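Local coordinates for COG1633: Uncharacterized conserved protein (Magnetospirillum magnetotacticum, PDB 2OH3) that is of unknown function but binds zinc within a four-helix bundle, consistent with a rubrerythrin-like metalloprotein of the ferritin clan, at residues A15-A20 and E110-A115; R23-A28 and D45-S50; K58-A63 and V124-A129; R99-N104 and V140-W145. One frame throughout, in Å; residues are numbered along the deposited sequence.

Interaction 1. Residues A15-A20 and E110-A115. With IMD (imidazole), chain C.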
loop_
_atom_site.group_PDB
_atom_site.type_symbol
_atom_site.label_atom_id
_atom_site.label_comp_id
_atom_site.label_asym_id
_atom_site.label_seq_id
_atom_site.Cartn_x
_atom_site.Cartn_y
_atom_site.Cartn_z
ATOM N N ALA A 15 0.826 1.005 13.334
ATOM C CA ALA A 15 0.532 0.956 11.923
ATOM C C ALA A 15 1.441 -0.044 11.256
ATOM O O ALA A 15 0.996 -0.779 10.375
ATOM C CB ALA A 15 0.645 2.335 11.307
ATOM N N LEU A 16 2.703 -0.068 11.662
ATOM C CA LEU A 16 3.691 -1.000 11.102
ATOM C C LEU A 16 3.288 -2.433 11.357
ATOM O O LEU A 16 3.443 -3.278 10.487
ATOM C CB LEU A 16 5.113 -0.766 11.647
ATOM C CG LEU A 16 5.853 0.480 11.104
ATOM C CD1 LEU A 16 7.128 0.835 11.906
ATOM C CD2 LEU A 16 6.193 0.365 9.600
ATOM N N GLU A 17 2.750 -2.695 12.547
ATOM C CA GLU A 17 2.289 -4.020 12.949
ATOM C C GLU A 17 0.965 -4.445 12.334
ATOM O O GLU A 17 0.820 -5.585 11.925
ATOM C CB GLU A 17 2.167 -4.094 14.483
ATOM C CG GLU A 17 3.535 -4.110 15.180
ATOM C CD GLU A 17 4.398 -5.301 14.709
ATOM O OE1 GLU A 17 3.809 -6.197 14.052
ATOM O OE2 GLU A 17 5.635 -5.334 14.945
ATOM N N THR A 18 -0.007 -3.558 12.273
ATOM C CA THR A 18 -1.220 -3.838 11.528
ATOM C C THR A 18 -0.890 -4.199 10.060
ATOM O O THR A 18 -1.387 -5.192 9.506
ATOM C CB THR A 18 -2.168 -2.619 11.604
ATOM O OG1 THR A 18 -2.417 -2.329 12.984
ATOM C CG2 THR A 18 -3.493 -2.891 10.929
ATOM N N GLU A 19 -0.016 -3.404 9.457
ATOM C CA GLU A 19 0.420 -3.663 8.106
ATOM C C GLU A 19 1.118 -5.022 8.027
ATOM O O GLU A 19 0.761 -5.813 7.191
ATOM C CB GLU A 19 1.317 -2.525 7.583
ATOM C CG GLU A 19 1.970 -2.821 6.238
ATOM C CD GLU A 19 1.041 -2.667 5.028
ATOM O OE1 GLU A 19 -0.176 -2.483 5.182
ATOM O OE2 GLU A 19 1.538 -2.691 3.870
ATOM N N ALA A 20 2.097 -5.301 8.883
ATOM C CA ALA A 20 2.812 -6.579 8.839
ATOM C C ALA A 20 1.882 -7.781 8.956
ATOM O O ALA A 20 2.004 -8.738 8.205
ATOM C CB ALA A 20 3.876 -6.656 9.895
ATOM N N GLU A 110 14.707 0.004 10.434
ATOM C CA GLU A 110 15.301 1.305 10.242
ATOM C C GLU A 110 14.474 2.443 10.822
ATOM O O GLU A 110 15.042 3.375 11.375
ATOM C CB GLU A 110 15.593 1.537 8.766
ATOM C CG GLU A 110 16.845 0.754 8.317
ATOM C CD GLU A 110 17.194 0.991 6.872
ATOM O OE1 GLU A 110 16.333 1.547 6.141
ATOM O OE2 GLU A 110 18.324 0.615 6.483
ATOM N N TYR A 111 13.152 2.382 10.700
ATOM C CA TYR A 111 12.303 3.381 11.388
ATOM C C TYR A 111 12.517 3.407 12.900
ATOM O O TYR A 111 12.641 4.465 13.539
ATOM C CB TYR A 111 10.807 3.173 11.135
ATOM C CG TYR A 111 10.012 4.088 12.069
ATOM C CD1 TYR A 111 9.917 5.444 11.817
ATOM C CD2 TYR A 111 9.480 3.613 13.247
ATOM C CE1 TYR A 111 9.267 6.304 12.694
ATOM C CE2 TYR A 111 8.790 4.480 14.142
ATOM C CZ TYR A 111 8.685 5.793 13.851
ATOM O OH TYR A 111 8.045 6.666 14.699
ATOM N N TYR A 112 12.509 2.238 13.499
ATOM C CA TYR A 112 12.756 2.150 14.924
ATOM C C TYR A 112 14.138 2.678 15.313
ATOM O O TYR A 112 14.258 3.420 16.261
ATOM C CB TYR A 112 12.566 0.723 15.394
ATOM C CG TYR A 112 11.109 0.246 15.339
ATOM C CD1 TYR A 112 10.070 1.024 15.813
ATOM C CD2 TYR A 112 10.799 -0.988 14.786
ATOM C CE1 TYR A 112 8.714 0.556 15.754
ATOM C CE2 TYR A 112 9.502 -1.455 14.704
ATOM C CZ TYR A 112 8.460 -0.694 15.203
ATOM O OH TYR A 112 7.169 -1.191 15.107
ATOM N N LYS A 113 15.178 2.306 14.583
ATOM C CA LYS A 113 16.520 2.805 14.892
ATOM C C LYS A 113 16.638 4.320 14.778
ATOM O O LYS A 113 17.332 4.973 15.560
ATOM C CB LYS A 113 17.523 2.187 13.932
ATOM C CG LYS A 113 17.816 0.730 14.188
ATOM C CD LYS A 113 18.674 0.145 13.069
ATOM C CE LYS A 113 20.079 0.674 13.060
ATOM N NZ LYS A 113 20.768 0.327 14.340
ATOM N N GLU A 114 15.999 4.865 13.752
ATOM C CA GLU A 114 16.024 6.300 13.482
ATOM C C GLU A 114 15.276 7.079 14.581
ATOM O O GLU A 114 15.711 8.140 15.014
ATOM C CB GLU A 114 15.365 6.541 12.106
ATOM C CG GLU A 114 15.653 7.855 11.453
ATOM C CD GLU A 114 17.088 7.959 10.987
ATOM O OE1 GLU A 114 17.728 6.903 10.735
ATOM O OE2 GLU A 114 17.574 9.110 10.882
ATOM N N ALA A 115 14.145 6.538 15.028
ATOM C CA ALA A 115 13.381 7.135 16.098
ATOM C C ALA A 115 14.178 7.108 17.401
ATOM O O ALA A 115 14.296 8.128 18.081
ATOM C CB ALA A 115 12.064 6.423 16.260
HETATM N N1 IMD C . 7.720 -8.414 12.135
HETATM C C2 IMD C . 7.174 -7.436 12.860
HETATM N N3 IMD C . 5.820 -7.713 12.960
HETATM C C4 IMD C . 5.557 -8.839 12.301
HETATM C C5 IMD C . 6.743 -9.289 11.790
HETATM O O HOH W 1 6.989 -3.537 13.450
#
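Leu16 reaches across to two tyrosines of the facing helix, and its CD1 methyl does the apolar work. Leu16 CD1 lies 3.9 Å from Tyr111 CD2 and 3.9 Å from Tyr112 CZ, meeting both rings obliquely and sitting in the angle they form. Leu16 and Tyr112 approach from opposite directions and meet at their ends, between two backbones that stay well apart: the local axes of 15-20 and 110-115 run antiparallel (172°) at 13.2 Å. Tyr111 has CG anti to its N (chi1 170°), whereas Tyr112 has it beside N, which adds to the divergence that consecutive helix positions already give the two rings. Tyr111 also stacks with His12, and Tyr112 meets Phe131 edge-to-face.

Helices 6-33 and 94-118 belong to the four-helix bundle of the rubrerythrin and ferritin clan. Here the contact borders its metal centre, where Glu105, Glu135 and His138 bind a zinc ion; the Glu17 side chain is about 6 Å from the zinc at the nearest atoms.

The polar link is indirect. A water donates to Glu17 OE2 at 2.7 Å and lies 2.9 Å from Tyr112 OH, in the plane of the phenol ring, bridging two side chains that do not bond directly. His53 ND1 also hydrogen-bonds to Glu17 OE2. The other carboxylate oxygen, Glu17 OE1, accepts a nearly straight bond (170°) from imidazole N3, 2.7 Å away. Ala20 CB packs against this imidazole at its C4, 3.7 Å off. The imidazole probably comes from the crystallisation liquor.

Interaction 2. Residues R23-A28 and D45-S50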
loop_
_atom_site.group_PDB
_atom_site.type_symbol
_atom_site.label_atom_id
_atom_site.label_comp_id
_atom_site.label_asym_id
_atom_site.label_seq_id
_atom_site.Cartn_x
_atom_site.Cartn_y
_atom_site.Cartn_z
ATOM N N ARG A 23 0.095 -8.280 5.616
ATOM C CA ARG A 23 0.979 -8.650 4.505
ATOM C C ARG A 23 1.494 -10.088 4.627
ATOM O O ARG A 23 1.636 -10.804 3.633
ATOM C CB ARG A 23 2.178 -7.733 4.438
ATOM C CG ARG A 23 1.903 -6.247 4.112
ATOM C CD ARG A 23 1.534 -5.974 2.691
ATOM N NE ARG A 23 0.227 -6.501 2.338
ATOM C CZ ARG A 23 -0.945 -6.120 2.835
ATOM N NH1 ARG A 23 -1.065 -5.156 3.724
ATOM N NH2 ARG A 23 -2.043 -6.717 2.411
ATOM N N TYR A 24 1.866 -10.451 5.844
ATOM C CA TYR A 24 2.224 -11.844 6.166
ATOM C C TYR A 24 1.115 -12.876 6.027
ATOM O O TYR A 24 1.398 -13.963 5.580
ATOM C CB TYR A 24 2.845 -11.920 7.540
ATOM C CG TYR A 24 4.307 -11.513 7.569
ATOM C CD1 TYR A 24 5.245 -12.224 6.841
ATOM C CD2 TYR A 24 4.749 -10.476 8.366
ATOM C CE1 TYR A 24 6.577 -11.881 6.848
ATOM C CE2 TYR A 24 6.097 -10.156 8.439
ATOM C CZ TYR A 24 6.999 -10.847 7.632
ATOM O OH TYR A 24 8.337 -10.580 7.640
ATOM N N VAL A 25 -0.132 -12.575 6.430
ATOM C CA VAL A 25 -1.228 -13.490 6.184
ATOM C C VAL A 25 -1.353 -13.745 4.705
ATOM O O VAL A 25 -1.495 -14.879 4.256
ATOM C CB VAL A 25 -2.546 -12.970 6.739
ATOM C CG1 VAL A 25 -3.715 -13.773 6.210
ATOM C CG2 VAL A 25 -2.528 -13.040 8.275
ATOM N N GLU A 26 -1.267 -12.673 3.936
ATOM C CA GLU A 26 -1.345 -12.701 2.480
ATOM C C GLU A 26 -0.247 -13.572 1.871
ATOM O O GLU A 26 -0.524 -14.440 1.047
ATOM C CB GLU A 26 -1.312 -11.235 2.013
ATOM C CG GLU A 26 -1.416 -10.969 0.607
ATOM C CD GLU A 26 -1.610 -9.455 0.361
ATOM O OE1 GLU A 26 -0.606 -8.714 0.427
ATOM O OE2 GLU A 26 -2.766 -9.012 0.132
ATOM N N LEU A 27 0.987 -13.377 2.315
ATOM C CA LEU A 27 2.085 -14.210 1.856
ATOM C C LEU A 27 1.942 -15.677 2.306
ATOM O O LEU A 27 2.237 -16.587 1.522
ATOM C CB LEU A 27 3.455 -13.643 2.306
ATOM C CG LEU A 27 3.936 -12.285 1.777
ATOM C CD1 LEU A 27 5.173 -11.891 2.548
ATOM C CD2 LEU A 27 4.218 -12.310 0.286
ATOM N N ALA A 28 1.482 -15.900 3.541
ATOM C CA ALA A 28 1.224 -17.256 4.034
ATOM C C ALA A 28 0.229 -17.961 3.109
ATOM O O ALA A 28 0.438 -19.083 2.687
ATOM C CB ALA A 28 0.663 -17.198 5.451
ATOM N N ASP A 45 4.003 -17.511 11.453
ATOM C CA ASP A 45 4.690 -17.223 12.705
ATOM C C ASP A 45 4.840 -15.712 12.843
ATOM O O ASP A 45 4.528 -15.109 13.883
ATOM C CB ASP A 45 6.037 -17.935 12.685
ATOM C CG ASP A 45 6.807 -17.847 14.002
ATOM O OD1 ASP A 45 6.226 -18.017 15.101
ATOM O OD2 ASP A 45 8.041 -17.636 13.912
HETATM N N MSE A 46 5.269 -15.099 11.757
HETATM C CA MSE A 46 5.463 -13.657 11.700
HETATM C C MSE A 46 4.152 -12.892 11.878
HETATM O O MSE A 46 4.135 -11.868 12.558
HETATM C CB MSE A 46 6.131 -13.259 10.379
HETATM C CG MSE A 46 7.632 -13.662 10.128
HETATM SE SE MSE A 46 8.888 -12.875 11.455
HETATM C CE MSE A 46 8.463 -11.394 11.425
ATOM N N ALA A 47 3.079 -13.366 11.250
ATOM C CA ALA A 47 1.782 -12.718 11.346
ATOM C C ALA A 47 1.320 -12.804 12.804
ATOM O O ALA A 47 0.662 -11.904 13.302
ATOM C CB ALA A 47 0.759 -13.395 10.445
ATOM N N ARG A 48 1.641 -13.910 13.449
ATOM C CA ARG A 48 1.248 -14.089 14.846
ATOM C C ARG A 48 2.033 -13.183 15.763
ATOM O O ARG A 48 1.477 -12.647 16.703
ATOM C CB ARG A 48 1.389 -15.553 15.266
ATOM C CG ARG A 48 1.041 -15.805 16.729
ATOM C CD ARG A 48 -0.396 -15.548 16.979
ATOM N NE ARG A 48 -0.716 -15.790 18.383
ATOM C CZ ARG A 48 -1.708 -15.198 19.042
ATOM N NH1 ARG A 48 -2.503 -14.306 18.434
ATOM N NH2 ARG A 48 -1.903 -15.492 20.329
ATOM N N PHE A 49 3.332 -13.016 15.502
ATOM C CA PHE A 49 4.141 -12.079 16.254
ATOM C C PHE A 49 3.513 -10.673 16.108
ATOM O O PHE A 49 3.415 -9.922 17.107
ATOM C CB PHE A 49 5.610 -12.083 15.764
ATOM C CG PHE A 49 6.428 -10.943 16.322
ATOM C CD1 PHE A 49 6.374 -9.681 15.746
ATOM C CD2 PHE A 49 7.213 -11.119 17.439
ATOM C CE1 PHE A 49 7.122 -8.602 16.269
ATOM C CE2 PHE A 49 7.950 -10.037 17.984
ATOM C CZ PHE A 49 7.903 -8.788 17.386
ATOM N N SER A 50 3.100 -10.299 14.883
ATOM C CA SER A 50 2.481 -8.978 14.677
ATOM C C SER A 50 1.292 -8.736 15.591
ATOM O O SER A 50 1.193 -7.704 16.203
ATOM C CB SER A 50 1.988 -8.786 13.259
ATOM O OG SER A 50 1.190 -7.622 13.212
#
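While Tyr24 carries the packing against Met46 and Ala47, several groups converge on Glu26 OE1 of the same helix. Arg23 NE donates to Glu26 OE1 at 3.0 Å in a salt bridge, approaching from above the carboxylate plane; Arg23 NH2 adds a weak bond, and Ser71 OG of the second subunit hydrogen-bonds to the same oxygen. Across the helix pair the contact is apolar. Met46, present as selenomethionine, sets its CB almost exactly over the centre of the Tyr24 ring, 3.5 Å from the centroid and 3° off the normal, a CH-pi contact on one face. Its chain then bends at chi2 and chi3, bringing Met46 CE back to 3.9 Å from Tyr24 OH, with SE in an oblique Met-aromatic position. Near the helix backbones, Ala47 CB fits between Tyr24 CB, at 3.9 Å, and Val25 CG2, at 4.0 Å. This small residue permits an axis separation of 8.4 Å at an antiparallel angle of 160°. Tyr24 OH hydrogen-bonds to the zinc ligand Glu105, so Met46 covers a tyrosine that belongs to the second shell of the metal centre, in the core of a ferritin-like four-helix bundle.

Interaction 3. Residues K58-A63 and V124-A129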
loop_
_atom_site.group_PDB
_atom_site.type_symbol
_atom_site.label_atom_id
_atom_site.label_comp_id
_atom_site.label_asym_id
_atom_site.label_seq_id
_atom_site.Cartn_x
_atom_site.Cartn_y
_atom_site.Cartn_z
ATOM N N LYS A 58 -0.872 -1.464 21.428
ATOM C CA LYS A 58 -2.221 -0.932 21.625
ATOM C C LYS A 58 -2.531 -0.633 23.098
ATOM O O LYS A 58 -3.183 0.379 23.413
ATOM C CB LYS A 58 -3.262 -1.882 21.045
ATOM C CG LYS A 58 -3.322 -1.774 19.504
ATOM C CD LYS A 58 -4.112 -2.928 18.841
ATOM C CE LYS A 58 -4.027 -2.864 17.302
ATOM N NZ LYS A 58 -4.888 -3.919 16.684
ATOM N N GLN A 59 -2.066 -1.511 23.990
ATOM C CA GLN A 59 -2.205 -1.268 25.419
ATOM C C GLN A 59 -1.455 0.017 25.796
ATOM O O GLN A 59 -2.007 0.873 26.458
ATOM C CB GLN A 59 -1.765 -2.482 26.244
ATOM C CG GLN A 59 -2.914 -3.466 26.514
ATOM C CD GLN A 59 -3.858 -2.999 27.620
ATOM O OE1 GLN A 59 -5.052 -2.775 27.384
ATOM N NE2 GLN A 59 -3.329 -2.846 28.835
ATOM N N ARG A 60 -0.231 0.184 25.322
ATOM C CA ARG A 60 0.523 1.424 25.592
ATOM C C ARG A 60 -0.205 2.701 25.114
ATOM O O ARG A 60 -0.220 3.756 25.793
ATOM C CB ARG A 60 1.912 1.353 24.925
ATOM C CG ARG A 60 2.787 0.253 25.434
ATOM C CD ARG A 60 4.184 0.317 24.780
ATOM N NE ARG A 60 4.986 -0.823 25.231
ATOM C CZ ARG A 60 5.574 -0.917 26.413
ATOM N NH1 ARG A 60 5.505 0.078 27.294
ATOM N NH2 ARG A 60 6.249 -2.009 26.725
ATOM N N SER A 61 -0.854 2.580 23.960
ATOM C CA SER A 61 -1.358 3.742 23.250
ATOM C C SER A 61 -2.680 4.232 23.781
ATOM O O SER A 61 -3.100 5.330 23.414
ATOM C CB SER A 61 -1.484 3.446 21.761
ATOM O OG SER A 61 -2.446 2.438 21.565
ATOM N N ARG A 62 -3.320 3.451 24.654
ATOM C CA ARG A 62 -4.549 3.887 25.297
ATOM C C ARG A 62 -4.338 5.171 26.096
ATOM O O ARG A 62 -5.257 5.909 26.341
ATOM C CB ARG A 62 -5.056 2.830 26.265
ATOM C CG ARG A 62 -5.545 1.554 25.659
ATOM C CD ARG A 62 -5.723 0.471 26.750
ATOM N NE ARG A 62 -6.673 0.856 27.794
ATOM N N ALA A 63 -3.114 5.415 26.540
ATOM C CA ALA A 63 -2.816 6.617 27.327
ATOM C C ALA A 63 -2.774 7.870 26.475
ATOM O O ALA A 63 -2.745 8.965 27.011
ATOM C CB ALA A 63 -1.492 6.457 28.022
ATOM N N VAL A 124 10.860 6.761 23.883
ATOM C CA VAL A 124 10.954 6.505 22.461
ATOM C C VAL A 124 12.316 5.875 22.202
ATOM O O VAL A 124 12.416 4.863 21.488
ATOM C CB VAL A 124 10.719 7.767 21.643
ATOM C CG1 VAL A 124 11.009 7.522 20.171
ATOM C CG2 VAL A 124 9.245 8.243 21.820
ATOM N N LYS A 125 13.336 6.440 22.832
ATOM C CA LYS A 125 14.681 5.872 22.826
ATOM C C LYS A 125 14.700 4.401 23.267
ATOM O O LYS A 125 15.314 3.570 22.628
ATOM C CB LYS A 125 15.616 6.693 23.712
ATOM C CG LYS A 125 15.952 8.094 23.143
ATOM C CD LYS A 125 17.069 8.793 23.965
ATOM C CE LYS A 125 17.555 10.033 23.264
ATOM N NZ LYS A 125 17.703 9.824 21.757
ATOM N N ARG A 126 13.974 4.092 24.341
ATOM C CA ARG A 126 13.967 2.766 24.910
ATOM C C ARG A 126 13.196 1.808 24.009
ATOM O O ARG A 126 13.704 0.765 23.650
ATOM C CB ARG A 126 13.329 2.798 26.314
ATOM C CG ARG A 126 13.499 1.504 27.130
ATOM C CD ARG A 126 12.734 1.582 28.468
ATOM N NE ARG A 126 11.283 1.541 28.271
ATOM C CZ ARG A 126 10.537 0.433 28.220
ATOM N NH1 ARG A 126 11.067 -0.770 28.323
ATOM N NH2 ARG A 126 9.221 0.515 28.041
ATOM N N LEU A 127 11.962 2.146 23.645
ATOM C CA LEU A 127 11.176 1.223 22.827
ATOM C C LEU A 127 11.751 1.117 21.431
ATOM O O LEU A 127 11.738 0.057 20.835
ATOM C CB LEU A 127 9.736 1.662 22.763
ATOM C CG LEU A 127 8.968 1.692 24.083
ATOM C CD1 LEU A 127 7.574 2.249 23.857
ATOM C CD2 LEU A 127 8.937 0.341 24.723
ATOM N N GLY A 128 12.225 2.236 20.897
ATOM C CA GLY A 128 12.824 2.231 19.590
ATOM C C GLY A 128 13.992 1.274 19.511
ATOM O O GLY A 128 14.112 0.505 18.568
ATOM N N ALA A 129 14.841 1.291 20.516
ATOM C CA ALA A 129 15.975 0.353 20.558
ATOM C C ALA A 129 15.563 -1.096 20.760
ATOM O O ALA A 129 16.098 -1.981 20.129
ATOM C CB ALA A 129 16.924 0.757 21.630
#
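Arg60 lays one face of its guanidinium against Leu127, whose CD2 methyl stands over the centre of the group at 4.0 Å from Arg60 CZ. The other leucine branch reaches the aliphatic part of the same chain, with Leu127 CD1 4.0 Å from Arg60 CD. This overlap depends on a long reach: Arg60 is extended from CG to NE (chi2 and chi3 both -176°), while the nearest CA atoms, those of Arg60 and Leu127, remain 11.0 Å apart. Arg126 comes in at about a right angle to Arg60. Their guanidinium planes are turned 62° apart, and Arg60 NH1 lies at the edge of the Arg126 group, 3.8 Å from Arg126 NH2. Glu123 serves both like charges, with a salt bridge to Arg126 NE and a long, weak ion pair to Arg60 NH1, which probably offsets their proximity. Leu127 is buried and also touches Phe9 of helix 6-33, whereas both arginines lie toward the outside. The arrangement joins helix 37-61, near its C-terminal end, to the early part of helix 122-148, at one end of the four-helix bundle and away from its centre.

Interaction 4. Residues R99-N104 and V140-W145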
loop_
_atom_site.group_PDB
_atom_site.type_symbol
_atom_site.label_atom_id
_atom_site.label_comp_id
_atom_site.label_asym_id
_atom_site.label_seq_id
_atom_site.Cartn_x
_atom_site.Cartn_y
_atom_site.Cartn_z
ATOM N N ARG A 99 12.295 -12.553 0.225
ATOM C CA ARG A 99 13.062 -11.340 -0.011
ATOM C C ARG A 99 12.210 -10.086 0.124
ATOM O O ARG A 99 12.690 -9.084 0.585
ATOM C CB ARG A 99 13.706 -11.377 -1.383
ATOM C CG ARG A 99 14.964 -12.286 -1.375
ATOM C CD ARG A 99 15.949 -12.057 -2.521
ATOM N NE ARG A 99 16.659 -10.776 -2.499
ATOM C CZ ARG A 99 17.560 -10.383 -1.588
ATOM N NH1 ARG A 99 17.882 -11.128 -0.518
ATOM N NH2 ARG A 99 18.133 -9.196 -1.729
ATOM N N TYR A 100 10.970 -10.152 -0.346
ATOM C CA TYR A 100 10.013 -9.048 -0.223
ATOM C C TYR A 100 9.749 -8.793 1.263
ATOM O O TYR A 100 9.747 -7.636 1.776
ATOM C CB TYR A 100 8.692 -9.442 -0.948
ATOM C CG TYR A 100 7.555 -8.441 -0.778
ATOM C CD1 TYR A 100 7.730 -7.114 -1.132
ATOM C CD2 TYR A 100 6.326 -8.828 -0.264
ATOM C CE1 TYR A 100 6.724 -6.184 -0.969
ATOM C CE2 TYR A 100 5.302 -7.901 -0.108
ATOM C CZ TYR A 100 5.521 -6.587 -0.473
ATOM O OH TYR A 100 4.529 -5.650 -0.348
ATOM N N ALA A 101 9.521 -9.870 1.976
ATOM C CA ALA A 101 9.241 -9.744 3.420
ATOM C C ALA A 101 10.444 -9.160 4.132
ATOM O O ALA A 101 10.343 -8.224 4.911
ATOM C CB ALA A 101 8.890 -11.118 4.034
ATOM N N ARG A 102 11.617 -9.689 3.819
ATOM C CA ARG A 102 12.845 -9.156 4.376
ATOM C C ARG A 102 13.077 -7.651 4.139
ATOM O O ARG A 102 13.511 -6.961 5.051
ATOM C CB ARG A 102 14.022 -9.933 3.833
ATOM C CG ARG A 102 15.329 -9.533 4.464
ATOM C CD ARG A 102 16.443 -10.232 3.725
ATOM N NE ARG A 102 17.721 -9.697 4.143
ATOM C CZ ARG A 102 18.490 -8.898 3.402
ATOM N NH1 ARG A 102 18.110 -8.526 2.182
ATOM N NH2 ARG A 102 19.643 -8.461 3.911
ATOM N N ASP A 103 12.914 -7.196 2.893
ATOM C CA ASP A 103 12.968 -5.765 2.566
ATOM C C ASP A 103 12.157 -4.873 3.491
ATOM O O ASP A 103 12.625 -3.850 3.986
ATOM C CB ASP A 103 12.456 -5.534 1.151
ATOM C CG ASP A 103 13.489 -5.820 0.113
ATOM O OD1 ASP A 103 14.662 -6.111 0.493
ATOM O OD2 ASP A 103 13.101 -5.831 -1.083
ATOM N N ASN A 104 10.939 -5.293 3.751
ATOM C CA ASN A 104 10.059 -4.538 4.605
ATOM C C ASN A 104 10.306 -4.682 6.098
ATOM O O ASN A 104 10.066 -3.752 6.841
ATOM C CB ASN A 104 8.643 -4.836 4.171
ATOM C CG ASN A 104 8.381 -4.295 2.816
ATOM O OD1 ASN A 104 8.281 -3.089 2.670
ATOM N ND2 ASN A 104 8.340 -5.169 1.784
ATOM N N VAL A 140 17.684 -11.376 10.354
ATOM C CA VAL A 140 18.657 -12.460 10.413
ATOM C C VAL A 140 17.999 -13.822 10.157
ATOM O O VAL A 140 18.534 -14.626 9.421
ATOM C CB VAL A 140 19.384 -12.469 11.774
ATOM C CG1 VAL A 140 20.205 -13.749 11.955
ATOM C CG2 VAL A 140 20.284 -11.218 11.899
ATOM N N ALA A 141 16.836 -14.071 10.770
ATOM C CA ALA A 141 16.088 -15.309 10.541
ATOM C C ALA A 141 15.673 -15.505 9.069
ATOM O O ALA A 141 15.814 -16.594 8.504
ATOM C CB ALA A 141 14.875 -15.343 11.440
ATOM N N LEU A 142 15.156 -14.453 8.441
ATOM C CA LEU A 142 14.807 -14.490 7.011
ATOM C C LEU A 142 16.038 -14.703 6.117
ATOM O O LEU A 142 15.944 -15.408 5.121
ATOM C CB LEU A 142 14.036 -13.235 6.589
ATOM C CG LEU A 142 12.622 -13.079 7.182
ATOM C CD1 LEU A 142 12.107 -11.729 6.970
ATOM C CD2 LEU A 142 11.639 -14.089 6.614
ATOM N N ASP A 143 17.179 -14.119 6.480
ATOM C CA ASP A 143 18.468 -14.383 5.787
ATOM C C ASP A 143 18.849 -15.859 5.784
ATOM O O ASP A 143 19.345 -16.364 4.788
ATOM C CB ASP A 143 19.624 -13.620 6.434
ATOM C CG ASP A 143 19.637 -12.130 6.108
ATOM O OD1 ASP A 143 19.009 -11.717 5.125
ATOM O OD2 ASP A 143 20.325 -11.368 6.833
ATOM N N LYS A 144 18.652 -16.525 6.917
ATOM C CA LYS A 144 18.938 -17.960 7.054
ATOM C C LYS A 144 18.011 -18.782 6.165
ATOM O O LYS A 144 18.415 -19.787 5.584
ATOM C CB LYS A 144 18.804 -18.402 8.527
ATOM C CG LYS A 144 19.971 -17.944 9.394
ATOM C CD LYS A 144 19.667 -18.031 10.887
ATOM C CE LYS A 144 20.943 -17.870 11.734
ATOM N NZ LYS A 144 20.648 -17.888 13.216
ATOM N N TRP A 145 16.766 -18.337 6.041
ATOM C CA TRP A 145 15.807 -18.996 5.158
ATOM C C TRP A 145 16.158 -18.813 3.699
ATOM O O TRP A 145 16.150 -19.773 2.929
ATOM C CB TRP A 145 14.383 -18.521 5.450
ATOM C CG TRP A 145 13.803 -19.391 6.466
ATOM C CD1 TRP A 145 13.799 -19.198 7.825
ATOM C CD2 TRP A 145 13.212 -20.673 6.234
ATOM N NE1 TRP A 145 13.221 -20.284 8.454
ATOM C CE2 TRP A 145 12.857 -21.206 7.497
ATOM C CE3 TRP A 145 12.915 -21.414 5.077
ATOM C CZ2 TRP A 145 12.218 -22.463 7.632
ATOM C CZ3 TRP A 145 12.292 -22.662 5.215
ATOM C CH2 TRP A 145 11.947 -23.164 6.478
#
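Leu142 and Ala101 make the close, buried half of this contact, and Arg102 with Asp143 the outer half. On the inner side, Leu142 CD1 presses onto the backbone of the facing helix: it lies 3.7 Å from Arg102 CA and 4.2 Å from Ala101 C. Its nearest side-chain neighbours are Arg102 CB, at 4.1 Å, and Ala101 CB, at 4.4 Å. One leucine branch thus makes the apolar contacts of these two segments, whose local helix axes are 9.8 Å apart and antiparallel at 160°.

The outer side is polar and more open, and rests mainly on one ion pair. Arg102 swings its CG away from N (chi1 -174°) and continues extended to NE; Arg102 NE forms a short salt bridge of 2.6 Å with Asp143 OD1. The oxygen approaches the guanidinium obliquely, and the carboxylate and guanidinium planes are inclined by 45°. Asp143 OD2 comes no nearer to the guanidinium than 4.1 Å, at Arg102 NE, so the two groups do not pair through two parallel bonds. A triethylene glycol molecule, probably from the crystallisation liquor, lies beside Arg102 on this partly exposed side.

Within the bundle, Arg102 also packs on Val139 and Ile146 of helix 122-148. Farther in, Leu142 and Ala101 both touch Tyr24 of helix 6-33, and Ala101 reaches Phe43 of helix 37-61, so helices 94-118 and 122-148 pack here against helices 6-33 and 37-61.

The four contacts, all partly buried, join four different pairs of the bundle's four helices. Interactions 1 and 2 share helix 6-33 and lie nearest the chain's centre, interaction 4 slightly farther out and interaction 3 at the periphery. Glu17 brings interaction 1 near the zinc; in interaction 2 the Tyr24 hydroxyl bonds the zinc ligand Glu105. Interactions 3 and 4 share helix 122-148 on opposite sides of the chain's centre; each sets a buried leucine beside arginine nearer the surface, two in interaction 3 and one, facing aspartate, in interaction 4. Interactions 2 and 4 meet inside the bundle, where Tyr24 packs on Ala101 and Leu142. Interactions 1 and 3 touch where Tyr112 meets the backbone of Gly128.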